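Local coordinates for Poly(A) RNA polymerase GLD2 (Rattus norvegicus, PDB 6LBK), which probably extends the 3' ends of selected cytoplasmic mRNAs and certain microRNAs by adding AMP units from ATP, at residues T187-L190 with R191-Y195; P246-Q249 with K250-E254; L262-V265 with H266-P269. The protein carries 1 engineered substitution. All coordinates share one frame; numbering follows the deposited sequence.

Interaction 1: residues T187-L190 with R191-Y195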
loop_
_atom_site.group_PDB
_atom_site.type_symbol
_atom_site.label_atom_id
_atom_site.label_comp_id
_atom_site.label_asym_id
_atom_site.label_seq_id
_atom_site.Cartn_x
_atom_site.Cartn_y
_atom_site.Cartn_z
ATOM N N THR A 187 1.199 0.104 8.666
ATOM C CA THR A 187 2.459 0.552 8.064
ATOM C C THR A 187 3.592 -0.375 8.462
ATOM O O THR A 187 4.410 -0.771 7.618
ATOM C CB THR A 187 2.804 2.000 8.442
ATOM O OG1 THR A 187 1.957 2.903 7.721
ATOM C CG2 THR A 187 4.241 2.301 8.065
ATOM N N PHE A 188 3.640 -0.747 9.742
ATOM C CA PHE A 188 4.755 -1.535 10.226
ATOM C C PHE A 188 4.494 -3.027 10.131
ATOM O O PHE A 188 5.459 -3.803 10.124
ATOM C CB PHE A 188 5.119 -1.078 11.648
ATOM C CG PHE A 188 5.564 0.336 11.664
ATOM C CD1 PHE A 188 6.805 0.678 11.128
ATOM C CD2 PHE A 188 4.723 1.340 12.098
ATOM C CE1 PHE A 188 7.212 1.984 11.065
ATOM C CE2 PHE A 188 5.134 2.668 12.061
ATOM C CZ PHE A 188 6.379 2.989 11.537
ATOM N N LEU A 189 3.227 -3.439 9.988
ATOM C CA LEU A 189 2.965 -4.800 9.538
ATOM C C LEU A 189 3.549 -4.998 8.155
ATOM O O LEU A 189 4.452 -5.817 7.958
ATOM C CB LEU A 189 1.464 -5.064 9.536
ATOM C CG LEU A 189 0.968 -6.358 8.936
ATOM C CD1 LEU A 189 1.481 -7.483 9.789
ATOM C CD2 LEU A 189 -0.517 -6.275 8.974
ATOM N N LEU A 190 3.124 -4.143 7.221
ATOM C CA LEU A 190 3.537 -4.225 5.826
ATOM C C LEU A 190 5.036 -4.061 5.688
ATOM O O LEU A 190 5.690 -4.808 4.939
ATOM C CB LEU A 190 2.823 -3.139 5.019
ATOM C CG LEU A 190 1.593 -3.564 4.210
ATOM C CD1 LEU A 190 0.518 -4.230 5.065
ATOM C CD2 LEU A 190 1.058 -2.369 3.411
ATOM N N ARG A 191 5.608 -3.132 6.453
ATOM C CA ARG A 191 7.051 -2.937 6.420
ATOM C C ARG A 191 7.782 -4.214 6.814
ATOM O O ARG A 191 8.794 -4.570 6.199
ATOM C CB ARG A 191 7.454 -1.769 7.338
ATOM C CG ARG A 191 8.954 -1.598 7.476
ATOM C CD ARG A 191 9.357 -0.268 8.040
ATOM N NE ARG A 191 10.814 -0.148 8.112
ATOM C CZ ARG A 191 11.584 0.437 7.192
ATOM N NH1 ARG A 191 12.901 0.465 7.364
ATOM N NH2 ARG A 191 11.045 0.991 6.107
ATOM N N THR A 192 7.252 -4.948 7.800
ATOM C CA THR A 192 7.907 -6.177 8.241
ATOM C C THR A 192 7.837 -7.250 7.164
ATOM O O THR A 192 8.781 -8.028 6.999
ATOM C CB THR A 192 7.278 -6.667 9.553
ATOM O OG1 THR A 192 7.318 -5.608 10.513
ATOM C CG2 THR A 192 8.052 -7.850 10.112
ATOM N N TYR A 193 6.741 -7.276 6.406
ATOM C CA TYR A 193 6.677 -8.126 5.232
ATOM C C TYR A 193 7.629 -7.634 4.153
ATOM O O TYR A 193 8.277 -8.443 3.471
ATOM C CB TYR A 193 5.262 -8.124 4.687
ATOM C CG TYR A 193 4.262 -8.976 5.409
ATOM C CD1 TYR A 193 4.369 -10.356 5.411
ATOM C CD2 TYR A 193 3.161 -8.398 6.027
ATOM C CE1 TYR A 193 3.424 -11.128 6.027
ATOM C CE2 TYR A 193 2.214 -9.167 6.646
ATOM C CZ TYR A 193 2.349 -10.526 6.640
ATOM O OH TYR A 193 1.400 -11.286 7.265
ATOM N N ALA A 194 7.718 -6.302 3.980
ATOM C CA ALA A 194 8.495 -5.733 2.879
ATOM C C ALA A 194 9.959 -6.144 2.957
ATOM O O ALA A 194 10.648 -6.206 1.937
ATOM C CB ALA A 194 8.353 -4.208 2.871
ATOM N N TYR A 195 10.468 -6.391 4.153
ATOM C CA TYR A 195 11.862 -6.773 4.303
ATOM C C TYR A 195 12.017 -8.209 4.808
ATOM O O TYR A 195 13.135 -8.633 5.125
ATOM C CB TYR A 195 12.572 -5.763 5.215
ATOM C CG TYR A 195 12.643 -4.381 4.593
ATOM C CD1 TYR A 195 13.689 -4.029 3.737
ATOM C CD2 TYR A 195 11.637 -3.444 4.821
ATOM C CE1 TYR A 195 13.738 -2.764 3.146
ATOM C CE2 TYR A 195 11.679 -2.182 4.243
ATOM C CZ TYR A 195 12.726 -1.841 3.410
ATOM O OH TYR A 195 12.750 -0.580 2.841
#
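Phe188 O receives two bonds from Thr192. The hydroxyl OG1 lies 2.6 Å from this oxygen, nearly along the C=O axis, whereas Thr192 N, at 3.2 Å from Phe188 O, sits above the carbonyl plane. With OG1 placed beside the backbone N (chi1 -54°), the hydroxyl folds back over the preceding turn; a valine here would remove the shorter bond and is likely to leave Phe188 O with the longer backbone bond alone. Leu189 and Tyr193 project together from successive turns, with Leu189 CD1 3.6 Å from Tyr193 CE2. The spacing is that of an alpha helix, confirmed by Tyr193 N to Leu189 O at 3.1 Å and Ala194 N to Leu190 O at 2.7 Å: this is the C-terminal half of helix 182-194 in the central palm family region. Its packed side meets helix 226-239 through Leu190 and Tyr193, and Tyr193 OH bonds Leu248 N. The Arg191 side is looser. Arg191 CD comes only to 4.1 Å from Phe188 CD1, and the ring and guanidinium planes stand 70° apart. Arg191 is partly exposed, yet its NH2 bonds Leu100 O, while CE2 of solvent-exposed Tyr195 lies 3.7 Å above the guanidinium plane.

Interaction 2: residues P246-Q249 with K250-E254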
loop_
_atom_site.group_PDB
_atom_site.type_symbol
_atom_site.label_atom_id
_atom_site.label_comp_id
_atom_site.label_asym_id
_atom_site.label_seq_id
_atom_site.Cartn_x
_atom_site.Cartn_y
_atom_site.Cartn_z
ATOM N N PRO A 246 4.900 -16.139 5.452
ATOM C CA PRO A 246 4.002 -16.752 6.428
ATOM C C PRO A 246 2.940 -15.758 6.814
ATOM O O PRO A 246 2.705 -14.796 6.072
ATOM C CB PRO A 246 4.932 -17.063 7.597
ATOM C CG PRO A 246 5.891 -15.918 7.570
ATOM C CD PRO A 246 6.085 -15.557 6.106
ATOM N N SER A 247 2.278 -15.976 7.947
ATOM C CA SER A 247 1.445 -14.946 8.556
ATOM C C SER A 247 2.206 -14.318 9.714
ATOM O O SER A 247 2.549 -15.013 10.674
ATOM C CB SER A 247 0.113 -15.503 9.044
ATOM O OG SER A 247 -0.590 -14.498 9.761
ATOM N N LEU A 248 2.505 -13.016 9.611
ATOM C CA LEU A 248 3.228 -12.353 10.696
ATOM C C LEU A 248 2.373 -12.253 11.961
ATOM O O LEU A 248 2.889 -12.403 13.072
ATOM C CB LEU A 248 3.698 -10.962 10.260
ATOM C CG LEU A 248 4.859 -10.821 9.273
ATOM C CD1 LEU A 248 4.995 -9.376 8.831
ATOM C CD2 LEU A 248 6.162 -11.333 9.867
ATOM N N GLN A 249 1.068 -12.005 11.813
ATOM C CA GLN A 249 0.204 -11.781 12.973
ATOM C C GLN A 249 -0.112 -13.073 13.721
ATOM O O GLN A 249 -0.402 -13.040 14.923
ATOM C CB GLN A 249 -1.081 -11.091 12.527
ATOM C CG GLN A 249 -0.884 -9.651 12.156
ATOM C CD GLN A 249 -2.107 -9.060 11.512
ATOM O OE1 GLN A 249 -2.385 -9.298 10.340
ATOM N NE2 GLN A 249 -2.859 -8.290 12.282
ATOM N N LYS A 250 -0.122 -14.205 13.021
ATOM C CA LYS A 250 -0.282 -15.488 13.691
ATOM C C LYS A 250 0.994 -15.923 14.410
ATOM O O LYS A 250 0.921 -16.450 15.528
ATOM C CB LYS A 250 -0.736 -16.546 12.688
ATOM C CG LYS A 250 -2.164 -16.360 12.207
ATOM C CD LYS A 250 -2.525 -17.433 11.202
ATOM C CE LYS A 250 -4.025 -17.534 10.999
ATOM N NZ LYS A 250 -4.347 -18.574 9.974
ATOM N N ILE A 251 2.166 -15.722 13.795
ATOM C CA ILE A 251 3.410 -16.237 14.370
ATOM C C ILE A 251 3.947 -15.303 15.456
ATOM O O ILE A 251 4.522 -15.770 16.445
ATOM C CB ILE A 251 4.463 -16.489 13.268
ATOM C CG1 ILE A 251 3.965 -17.539 12.269
ATOM C CG2 ILE A 251 5.797 -16.920 13.869
ATOM C CD1 ILE A 251 4.857 -17.713 11.058
ATOM N N TYR A 252 3.811 -13.981 15.289
ATOM C CA TYR A 252 4.296 -12.998 16.266
ATOM C C TYR A 252 3.203 -11.977 16.588
ATOM O O TYR A 252 3.356 -10.792 16.277
ATOM C CB TYR A 252 5.543 -12.256 15.766
ATOM C CG TYR A 252 6.597 -13.078 15.048
ATOM C CD1 TYR A 252 6.518 -13.284 13.675
ATOM C CD2 TYR A 252 7.690 -13.608 15.725
ATOM C CE1 TYR A 252 7.476 -14.022 12.993
ATOM C CE2 TYR A 252 8.660 -14.352 15.044
ATOM C CZ TYR A 252 8.541 -14.555 13.677
ATOM O OH TYR A 252 9.472 -15.283 12.967
ATOM N N PRO A 253 2.100 -12.385 17.239
ATOM C CA PRO A 253 1.046 -11.393 17.554
ATOM C C PRO A 253 1.510 -10.333 18.538
ATOM O O PRO A 253 0.966 -9.226 18.544
ATOM C CB PRO A 253 -0.093 -12.246 18.149
ATOM C CG PRO A 253 0.370 -13.688 18.086
ATOM C CD PRO A 253 1.865 -13.664 17.941
ATOM N N GLU A 254 2.521 -10.654 19.346
ATOM C CA GLU A 254 3.109 -9.732 20.313
ATOM C C GLU A 254 3.695 -8.489 19.654
ATOM O O GLU A 254 3.693 -7.411 20.260
ATOM C CB GLU A 254 4.185 -10.480 21.086
ATOM C CG GLU A 254 5.153 -11.162 20.126
ATOM C CD GLU A 254 5.767 -12.411 20.706
ATOM O OE1 GLU A 254 5.582 -12.665 21.923
ATOM O OE2 GLU A 254 6.390 -13.161 19.926
#
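Ser247 occupies the N-cap position of the short helix 248-251, and its OG accepts a weak capping bond from Lys250 N at 3.3 Å. OG stands opposite the backbone N in rotation about the CA-CB bond (chi1 173°), which carries it over the first helical turn, where the aliphatic chain of Lys250 runs past it: Lys250 CG is 3.5 Å from Ser247 OG. The stronger partner of this hydroxyl is Arg308 O, and Lys250 NZ bonds Glu309 O next to it, so both polar ends reach the connection between strands 303-306 and 311-314. Two backbone bonds complete the turn, Ile251 N to Ser247 O at 3.2 Å and Tyr252 N to Leu248 O at 2.9 Å. On the apolar flank, the Ile251 side chain runs nearly perpendicular to that of Pro246, with Ile251 CD1 3.5 Å from Pro246 CB. After Tyr252 leaves helical geometry, Pro253 CG packs 3.3 Å from Gln249 O; its nitrogen has no hydrogen to offer that carbonyl. The chemistry implies a turn held at its start by a modest cap and by ties to the neighbouring hairpin, and ended where a proline cannot continue the bonding pattern.

Interaction 3: residues L262-V265 with H266-P269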
loop_
_atom_site.group_PDB
_atom_site.type_symbol
_atom_site.label_atom_id
_atom_site.label_comp_id
_atom_site.label_asym_id
_atom_site.label_seq_id
_atom_site.Cartn_x
_atom_site.Cartn_y
_atom_site.Cartn_z
ATOM N N LEU A 262 1.279 3.280 19.965
ATOM C CA LEU A 262 1.480 3.670 18.575
ATOM C C LEU A 262 2.916 4.117 18.337
ATOM O O LEU A 262 3.556 3.692 17.362
ATOM C CB LEU A 262 0.499 4.785 18.193
ATOM C CG LEU A 262 -1.011 4.501 18.191
ATOM C CD1 LEU A 262 -1.793 5.747 17.811
ATOM C CD2 LEU A 262 -1.383 3.346 17.289
ATOM N N HIS A 263 3.469 4.909 19.260
ATOM C CA HIS A 263 4.791 5.473 19.033
ATOM C C HIS A 263 5.892 4.425 19.127
ATOM O O HIS A 263 7.051 4.742 18.838
ATOM C CB HIS A 263 5.065 6.618 20.010
ATOM C CG HIS A 263 5.262 6.178 21.424
ATOM N ND1 HIS A 263 6.514 5.977 21.966
ATOM C CD2 HIS A 263 4.377 5.901 22.409
ATOM C CE1 HIS A 263 6.391 5.600 23.225
ATOM N NE2 HIS A 263 5.104 5.545 23.519
ATOM N N LEU A 264 5.572 3.203 19.557
ATOM C CA LEU A 264 6.524 2.100 19.549
ATOM C C LEU A 264 6.206 1.018 18.510
ATOM O O LEU A 264 6.961 0.041 18.418
ATOM C CB LEU A 264 6.623 1.479 20.951
ATOM C CG LEU A 264 7.172 2.368 22.099
ATOM C CD1 LEU A 264 6.681 1.910 23.475
ATOM C CD2 LEU A 264 8.709 2.451 22.099
ATOM N N VAL A 265 5.143 1.164 17.706
ATOM C CA VAL A 265 4.770 0.079 16.790
ATOM C C VAL A 265 5.911 -0.218 15.824
ATOM O O VAL A 265 6.116 -1.373 15.414
ATOM C CB VAL A 265 3.458 0.405 16.051
ATOM C CG1 VAL A 265 3.221 -0.573 14.953
ATOM C CG2 VAL A 265 2.292 0.346 17.007
ATOM N N HIS A 266 6.708 0.802 15.484
ATOM C CA HIS A 266 7.816 0.651 14.544
ATOM C C HIS A 266 8.941 -0.245 15.060
ATOM O O HIS A 266 9.832 -0.604 14.276
ATOM C CB HIS A 266 8.379 2.032 14.192
ATOM C CG HIS A 266 9.105 2.692 15.316
ATOM N ND1 HIS A 266 10.477 2.650 15.441
ATOM C CD2 HIS A 266 8.653 3.412 16.371
ATOM C CE1 HIS A 266 10.838 3.313 16.526
ATOM N NE2 HIS A 266 9.751 3.782 17.109
ATOM N N HIS A 267 8.913 -0.640 16.341
ATOM C CA HIS A 267 9.876 -1.620 16.824
ATOM C C HIS A 267 9.632 -3.001 16.241
ATOM O O HIS A 267 10.546 -3.833 16.274
ATOM C CB HIS A 267 9.856 -1.712 18.349
ATOM C CG HIS A 267 10.523 -0.559 19.038
ATOM N ND1 HIS A 267 11.102 0.488 18.353
ATOM C CD2 HIS A 267 10.711 -0.297 20.352
ATOM C CE1 HIS A 267 11.610 1.350 19.215
ATOM N NE2 HIS A 267 11.386 0.898 20.434
ATOM N N ALA A 268 8.417 -3.277 15.745
ATOM C CA ALA A 268 8.098 -4.633 15.294
ATOM C C ALA A 268 9.048 -5.151 14.218
ATOM O O ALA A 268 9.523 -6.293 14.350
ATOM C CB ALA A 268 6.640 -4.695 14.829
ATOM N N PRO A 269 9.371 -4.401 13.153
ATOM C CA PRO A 269 10.319 -4.931 12.156
ATOM C C PRO A 269 11.718 -5.181 12.700
ATOM O O PRO A 269 12.454 -5.976 12.104
ATOM C CB PRO A 269 10.321 -3.861 11.052
ATOM C CG PRO A 269 9.775 -2.645 11.686
ATOM C CD PRO A 269 8.786 -3.127 12.699
#
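The imidazole of His266 has the carbonyl oxygen of His263 at its edge, in the ring plane, and ND1 of His267 over one face. His263 O lies 3.2 Å from His266 CD2, while His267 ND1 stands 3.3 Å above the His266 plane, displaced toward the rim, so the two rings do not overlap centre over centre. What brings the edge to His263 is the first torsion of His266: CG is wedged between the backbone N and the carbonyl carbon (chi1 70°), which turns the ring back over the preceding residues. The ring of His267 meets Leu264 instead, whose methyl CD2 approaches obliquely to 3.5 Å from His267 NE2. Beneath the side chains the backbone bonds are of the i+3 to i kind, those of successive beta turns with 3-10 spacing, leading into helix 268-271: His267 N to Leu264 O at 2.9 Å, with an N-H...O angle of 165°, and Ala268 N to Val265 O at 3.0 Å. In both, the donor lies above the carbonyl plane, although the N-H itself points almost straight at the oxygen. Leu264 and His267 are exposed, whereas Val265 and Ala268 are buried; all four touch a crystal neighbour, which may influence their pose. Val265 rests on Arg185, His266 on Phe188 and Pro269 on Thr192, all of helix 182-194, while Ala268 packs against Ser255 and Phe256 of helix 253-256.

Interaction 1 is the buried member, on helix 182-194, and interactions 2 and 3 are partly buried elements laid against that helix. Residues 246-254 meet it through Leu248, whose CD1 is 3.6 Å from Thr192 CB; residues 262-269 meet it through Pro269, whose CA is 3.5 Å from Thr192 OG1. Thr192 thus faces both. Interactions 2 and 3 do not touch each other, their nearest atoms being about 7 Å apart. Chemistry follows place: helical bonds, a threonine hydroxyl folded onto the backbone and apolar contacts in interaction 1, a polar cap with ties to a hairpin in interaction 2, and exposed histidines over 3-10-type turns in interaction 3.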